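Local coordinates for protein ribonucleoside-diphosphate reductase subunit beta (Bacillus halodurans C-125, PDB 2RCC) that probably serves as the iron-binding small subunit of a class I ribonucleotide reductase, which makes deoxyribonucleotides from ribonucleotides for DNA synthesis, at residues L31-D34 and W40-P43; E101-S106 and A110-L115. All blocks are in the same frame, centred on the assembly; numbering follows the deposited sequence.

Overall arrangement
The two contacts follow one another along the chain and lie on the same side of its centre, their own centres about 12 Å apart. Interaction 1 folds the loop 31-34 back against the start of helix 41-50; interaction 2 joins the loop 101-106 to the first turns of helix 106-133. They meet where Leu-31 CD2 packs against Ala-110 CB at 3.6 Å and Trp-33 CZ2 lies 4.0 Å from the same Ala-110 CB. Both reach the second subunit. Interaction 1 is away from the annotated sites, whereas in interaction 2 the side chain of Met-112 comes within about 7 Å of that of Glu-186, an iron ligand by similarity.

Interaction 1: L31-D34 and W40-P43; sequences LNWD and WAYP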
loop_
_atom_site.group_PDB
_atom_site.type_symbol
_atom_site.label_atom_id
_atom_site.label_comp_id
_atom_site.label_asym_id
_atom_site.label_seq_id
_atom_site.Cartn_x
_atom_site.Cartn_y
_atom_site.Cartn_z
ATOM N N LEU A 31 -5.368 -13.738 -1.523
ATOM C CA LEU A 31 -4.336 -13.596 -2.525
ATOM C C LEU A 31 -3.189 -14.616 -2.405
ATOM O O LEU A 31 -2.392 -14.564 -1.489
ATOM C CB LEU A 31 -3.762 -12.187 -2.518
ATOM C CG LEU A 31 -2.607 -11.769 -3.454
ATOM C CD1 LEU A 31 -2.772 -12.137 -4.932
ATOM C CD2 LEU A 31 -2.373 -10.265 -3.261
ATOM N N ASN A 32 -3.206 -15.553 -3.342
ATOM C CA ASN A 32 -2.153 -16.523 -3.592
ATOM C C ASN A 32 -1.387 -15.962 -4.797
ATOM O O ASN A 32 -1.855 -16.048 -5.933
ATOM C CB ASN A 32 -2.764 -17.875 -3.951
ATOM C CG ASN A 32 -1.724 -18.923 -4.314
ATOM O OD1 ASN A 32 -0.510 -18.657 -4.316
ATOM N ND2 ASN A 32 -2.209 -20.143 -4.653
ATOM N N TRP A 33 -0.183 -15.435 -4.564
ATOM C CA TRP A 33 0.595 -14.820 -5.645
ATOM C C TRP A 33 0.988 -15.796 -6.783
ATOM O O TRP A 33 1.275 -15.338 -7.884
ATOM C CB TRP A 33 1.820 -14.050 -5.114
ATOM C CG TRP A 33 1.485 -12.659 -4.659
ATOM C CD1 TRP A 33 1.302 -12.235 -3.371
ATOM C CD2 TRP A 33 1.289 -11.513 -5.486
ATOM N NE1 TRP A 33 1.009 -10.925 -3.357
ATOM C CE2 TRP A 33 1.003 -10.436 -4.631
ATOM C CE3 TRP A 33 1.323 -11.293 -6.883
ATOM C CZ2 TRP A 33 0.735 -9.145 -5.107
ATOM C CZ3 TRP A 33 1.060 -9.999 -7.367
ATOM C CH2 TRP A 33 0.785 -8.949 -6.485
ATOM N N ASP A 34 0.978 -17.098 -6.505
ATOM C CA ASP A 34 1.194 -18.126 -7.534
ATOM C C ASP A 34 -0.107 -18.570 -8.254
ATOM O O ASP A 34 -0.073 -19.490 -9.065
ATOM C CB ASP A 34 1.999 -19.289 -6.939
ATOM C CG ASP A 34 3.424 -18.849 -6.537
ATOM O OD1 ASP A 34 4.165 -18.344 -7.420
ATOM O OD2 ASP A 34 3.812 -18.974 -5.349
ATOM N N TRP A 40 1.611 -11.128 -15.669
ATOM C CA TRP A 40 2.492 -9.989 -15.443
ATOM C C TRP A 40 2.393 -9.365 -14.040
ATOM O O TRP A 40 3.261 -8.554 -13.693
ATOM C CB TRP A 40 2.238 -8.869 -16.474
ATOM C CG TRP A 40 0.845 -8.444 -16.666
ATOM C CD1 TRP A 40 0.039 -8.866 -17.635
ATOM C CD2 TRP A 40 0.081 -7.489 -15.895
ATOM N NE1 TRP A 40 -1.176 -8.279 -17.543
ATOM C CE2 TRP A 40 -1.185 -7.413 -16.491
ATOM C CE3 TRP A 40 0.334 -6.718 -14.752
ATOM C CZ2 TRP A 40 -2.209 -6.601 -15.991
ATOM C CZ3 TRP A 40 -0.673 -5.901 -14.257
ATOM C CH2 TRP A 40 -1.935 -5.858 -14.866
ATOM N N ALA A 41 1.390 -9.747 -13.234
ATOM C CA ALA A 41 1.193 -9.102 -11.917
ATOM C C ALA A 41 2.283 -9.450 -10.925
ATOM O O ALA A 41 2.777 -8.554 -10.273
ATOM C CB ALA A 41 -0.200 -9.425 -11.304
ATOM N N TYR A 42 2.692 -10.712 -10.832
ATOM C CA TYR A 42 3.706 -11.117 -9.828
ATOM C C TYR A 42 5.075 -10.600 -10.205
ATOM O O TYR A 42 5.781 -10.111 -9.322
ATOM C CB TYR A 42 3.708 -12.633 -9.542
ATOM C CG TYR A 42 4.362 -13.144 -8.252
ATOM C CD1 TYR A 42 4.639 -12.314 -7.135
ATOM C CD2 TYR A 42 4.560 -14.506 -8.081
ATOM C CE1 TYR A 42 5.202 -12.851 -5.931
ATOM C CE2 TYR A 42 5.082 -15.040 -6.877
ATOM C CZ TYR A 42 5.418 -14.224 -5.816
ATOM O OH TYR A 42 5.914 -14.818 -4.646
ATOM N N PRO A 43 5.478 -10.749 -11.485
ATOM C CA PRO A 43 6.703 -10.090 -11.917
ATOM C C PRO A 43 6.736 -8.579 -11.663
ATOM O O PRO A 43 7.777 -8.057 -11.285
ATOM C CB PRO A 43 6.741 -10.385 -13.408
ATOM C CG PRO A 43 5.989 -11.595 -13.577
ATOM C CD PRO A 43 4.945 -11.609 -12.565
HETATM O O HOH W 1 5.916 -17.347 -4.479
#
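Trp-33 and Tyr-42 bring the two backbones closest, with their CA atoms 6.4 Å apart, where the irregular segment 31-34 turns back on the first turn of the helix entered by 40-43. Trp-33 CB sits over one face of the Tyr-42 ring, almost at its centre and 3.6 Å from the ring centroid, in a CH-pi contact. The five-membered ring of Trp-33 is slid away from the phenol, so the two barely overlap although their planes are 25° apart, and the nearest ring atoms are Trp-33 CE3 and Tyr-42 CD1 at 3.5 Å. With its CG anti to the backbone N (chi1 -161°), Tyr-42 extends its ring along the loop, past Trp-33 to Asp-34. There Asp-34 OD1 lies at the ring edge, 3.5 Å from Tyr-42 CE2, its carboxylate plane turned steeply to the ring. Farther along the indole, Trp-33 CZ3 comes to 3.7 Å from Ala-41 O, with Ala-41 CB slightly farther off. An Asx turn, in which Asn-32 OD1 accepts from Asp-34 N at 3.1 Å, bends the loop just around Trp-33. One water, in the plane of the Tyr-42 ring, joins Tyr-42 OH to Asp-34 OD2, donating to the latter at 2.8 Å. Both polar ends also bond the second subunit, Tyr-42 OH to its Gln-124 and Asp-34 OD2 to its Gln-139. Were Tyr-42 an alanine, the water and Gln-124 of the second subunit would probably lose their hydroxyl partner, and Trp-33 CB the ring face it rests on. On the same helix 41-50, Tyr-45 meets the Trp-33 ring and Lys-46 makes a cation-pi contact with Tyr-42, while Leu-31 packs on helix 106-133 of its own chain.

Interaction 2: E101-S106 and A110-L115; sequences EYLTDS and ALMSVL
Ser-106 and Ala-110 mark the closest backbone approach, 6.1 Å between CA atoms, as the chain of 101-106 passes from its loop into helix 106-133, which begins at Ser-106 and carries 110-115. The bond joining them is the ordinary i to i+4 link of a helix: Ala-110 N donates to Ser-106 O over 2.9 Å, with an N-H...O angle of 153°. The methyl of Ala-110 also rests against that carbonyl, its CB 3.5 Å from Ser-106 O. Asp-105 stands at the N-cap, and its OD1 accepts from Leu-108 N and bonds Ser-107 OG, so the carboxylate serves the first turn at the helix start, where its negative charge probably suits the helix dipole. The helix begun here, 106-133, belongs to the ferritin-like helical bundle of the small subunit and carries Glu-119 and His-122, iron ligands by similarity, farther along. Back across the loop, the apolar contact is made by two side chains that cross at about a right angle. Leu-103 CD1 touches Met-112 CG at 3.8 Å, one methyl against the first methylene beyond CB. With its CG anti to the carbonyl carbon and beside the backbone N (chi1 -67°), Met-112, deposited as selenomethionine, presents that methylene to the loop; beyond it the chain is bent. Its side chain also packs on Met-97 and Ala-100 of helix 95-100 and on Phe-227 of helix 207-237, so it touches both helices and the loop together, while on another flank of helix 106-133 Ala-110 packs on Val-120 of the second subunit and Ser-113 OG bonds Ser-116 OG of that subunit.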
loop_
_atom_site.group_PDB
_atom_site.type_symbol
_atom_site.label_atom_id
_atom_site.label_comp_id
_atom_site.label_asym_id
_atom_site.label_seq_id
_atom_site.Cartn_x
_atom_site.Cartn_y
_atom_site.Cartn_z
ATOM N N GLU A 101 -11.081 0.813 -5.094
ATOM C CA GLU A 101 -12.035 -0.016 -4.340
ATOM C C GLU A 101 -12.984 -0.888 -5.229
ATOM O O GLU A 101 -13.604 -1.804 -4.737
ATOM C CB GLU A 101 -12.843 0.869 -3.381
ATOM C CG GLU A 101 -13.423 0.114 -2.221
ATOM C CD GLU A 101 -14.071 1.021 -1.157
ATOM O OE1 GLU A 101 -14.358 2.212 -1.419
ATOM O OE2 GLU A 101 -14.314 0.505 -0.051
ATOM N N TYR A 102 -13.057 -0.591 -6.523
ATOM C CA TYR A 102 -13.885 -1.308 -7.515
ATOM C C TYR A 102 -13.131 -2.368 -8.297
ATOM O O TYR A 102 -13.729 -3.102 -9.079
ATOM C CB TYR A 102 -14.537 -0.289 -8.465
ATOM C CG TYR A 102 -15.513 0.584 -7.745
ATOM C CD1 TYR A 102 -16.851 0.235 -7.648
ATOM C CD2 TYR A 102 -15.099 1.755 -7.128
ATOM C CE1 TYR A 102 -17.755 1.027 -6.955
ATOM C CE2 TYR A 102 -15.993 2.542 -6.433
ATOM C CZ TYR A 102 -17.321 2.172 -6.353
ATOM O OH TYR A 102 -18.215 2.958 -5.648
ATOM N N LEU A 103 -11.820 -2.487 -8.072
ATOM C CA LEU A 103 -11.058 -3.536 -8.720
ATOM C C LEU A 103 -11.388 -4.877 -8.086
ATOM O O LEU A 103 -11.103 -5.090 -6.906
ATOM C CB LEU A 103 -9.582 -3.305 -8.575
ATOM C CG LEU A 103 -8.981 -2.199 -9.436
ATOM C CD1 LEU A 103 -7.611 -1.806 -8.902
ATOM C CD2 LEU A 103 -8.925 -2.582 -10.908
ATOM N N THR A 104 -11.924 -5.804 -8.867
ATOM C CA THR A 104 -12.314 -7.134 -8.348
ATOM C C THR A 104 -11.245 -8.170 -8.669
ATOM O O THR A 104 -11.543 -9.259 -9.189
ATOM C CB THR A 104 -13.712 -7.525 -8.889
ATOM O OG1 THR A 104 -13.693 -7.314 -10.287
ATOM C CG2 THR A 104 -14.788 -6.690 -8.281
ATOM N N ASP A 105 -9.993 -7.786 -8.392
ATOM C CA ASP A 105 -8.808 -8.650 -8.521
ATOM C C ASP A 105 -7.961 -8.297 -7.338
ATOM O O ASP A 105 -7.536 -7.119 -7.205
ATOM C CB ASP A 105 -8.060 -8.420 -9.837
ATOM C CG ASP A 105 -6.820 -9.325 -10.016
ATOM O OD1 ASP A 105 -5.955 -9.361 -9.130
ATOM O OD2 ASP A 105 -6.655 -9.914 -11.106
ATOM N N SER A 106 -7.681 -9.297 -6.500
ATOM C CA SER A 106 -6.930 -9.083 -5.267
ATOM C C SER A 106 -5.485 -8.715 -5.528
ATOM O O SER A 106 -4.897 -7.964 -4.723
ATOM C CB SER A 106 -7.003 -10.293 -4.338
ATOM O OG SER A 106 -6.544 -11.458 -4.973
ATOM N N ALA A 110 -3.766 -5.270 -4.350
ATOM C CA ALA A 110 -2.497 -5.250 -3.614
ATOM C C ALA A 110 -1.476 -4.289 -4.259
ATOM O O ALA A 110 -0.746 -3.530 -3.568
ATOM C CB ALA A 110 -1.914 -6.658 -3.521
ATOM N N LEU A 111 -1.398 -4.323 -5.571
ATOM C CA LEU A 111 -0.462 -3.432 -6.280
ATOM C C LEU A 111 -0.850 -1.961 -6.075
ATOM O O LEU A 111 0.007 -1.106 -5.971
ATOM C CB LEU A 111 -0.327 -3.840 -7.750
ATOM C CG LEU A 111 0.379 -5.154 -8.102
ATOM C CD1 LEU A 111 0.081 -5.516 -9.583
ATOM C CD2 LEU A 111 1.888 -5.033 -7.772
HETATM N N MSE A 112 -2.133 -1.679 -5.964
HETATM C CA MSE A 112 -2.581 -0.302 -5.651
HETATM C C MSE A 112 -2.127 0.115 -4.256
HETATM O O MSE A 112 -1.760 1.263 -4.058
HETATM C CB MSE A 112 -4.084 -0.137 -5.831
HETATM C CG MSE A 112 -4.599 -0.254 -7.246
HETATM SE SE MSE A 112 -3.751 0.925 -8.525
HETATM C CE MSE A 112 -4.324 2.679 -7.838
ATOM N N SER A 113 -2.088 -0.830 -3.310
ATOM C CA SER A 113 -1.546 -0.567 -1.984
ATOM C C SER A 113 -0.047 -0.209 -2.068
ATOM O O SER A 113 0.395 0.748 -1.443
ATOM C CB SER A 113 -1.803 -1.751 -1.032
ATOM O OG SER A 113 -1.154 -1.581 0.193
ATOM N N VAL A 114 0.716 -0.981 -2.838
ATOM C CA VAL A 114 2.135 -0.719 -3.040
ATOM C C VAL A 114 2.284 0.667 -3.706
ATOM O O VAL A 114 3.081 1.452 -3.246
ATOM C CB VAL A 114 2.833 -1.824 -3.892
ATOM C CG1 VAL A 114 4.300 -1.443 -4.177
ATOM C CG2 VAL A 114 2.683 -3.209 -3.258
ATOM N N LEU A 115 1.436 1.019 -4.673
ATOM C CA LEU A 115 1.512 2.346 -5.336
ATOM C C LEU A 115 1.276 3.489 -4.359
ATOM O O LEU A 115 1.952 4.523 -4.404
ATOM C CB LEU A 115 0.481 2.544 -6.503
ATOM C CG LEU A 115 0.980 2.264 -7.906
ATOM C CD1 LEU A 115 1.382 0.810 -8.054
ATOM C CD2 LEU A 115 -0.001 2.658 -9.002
#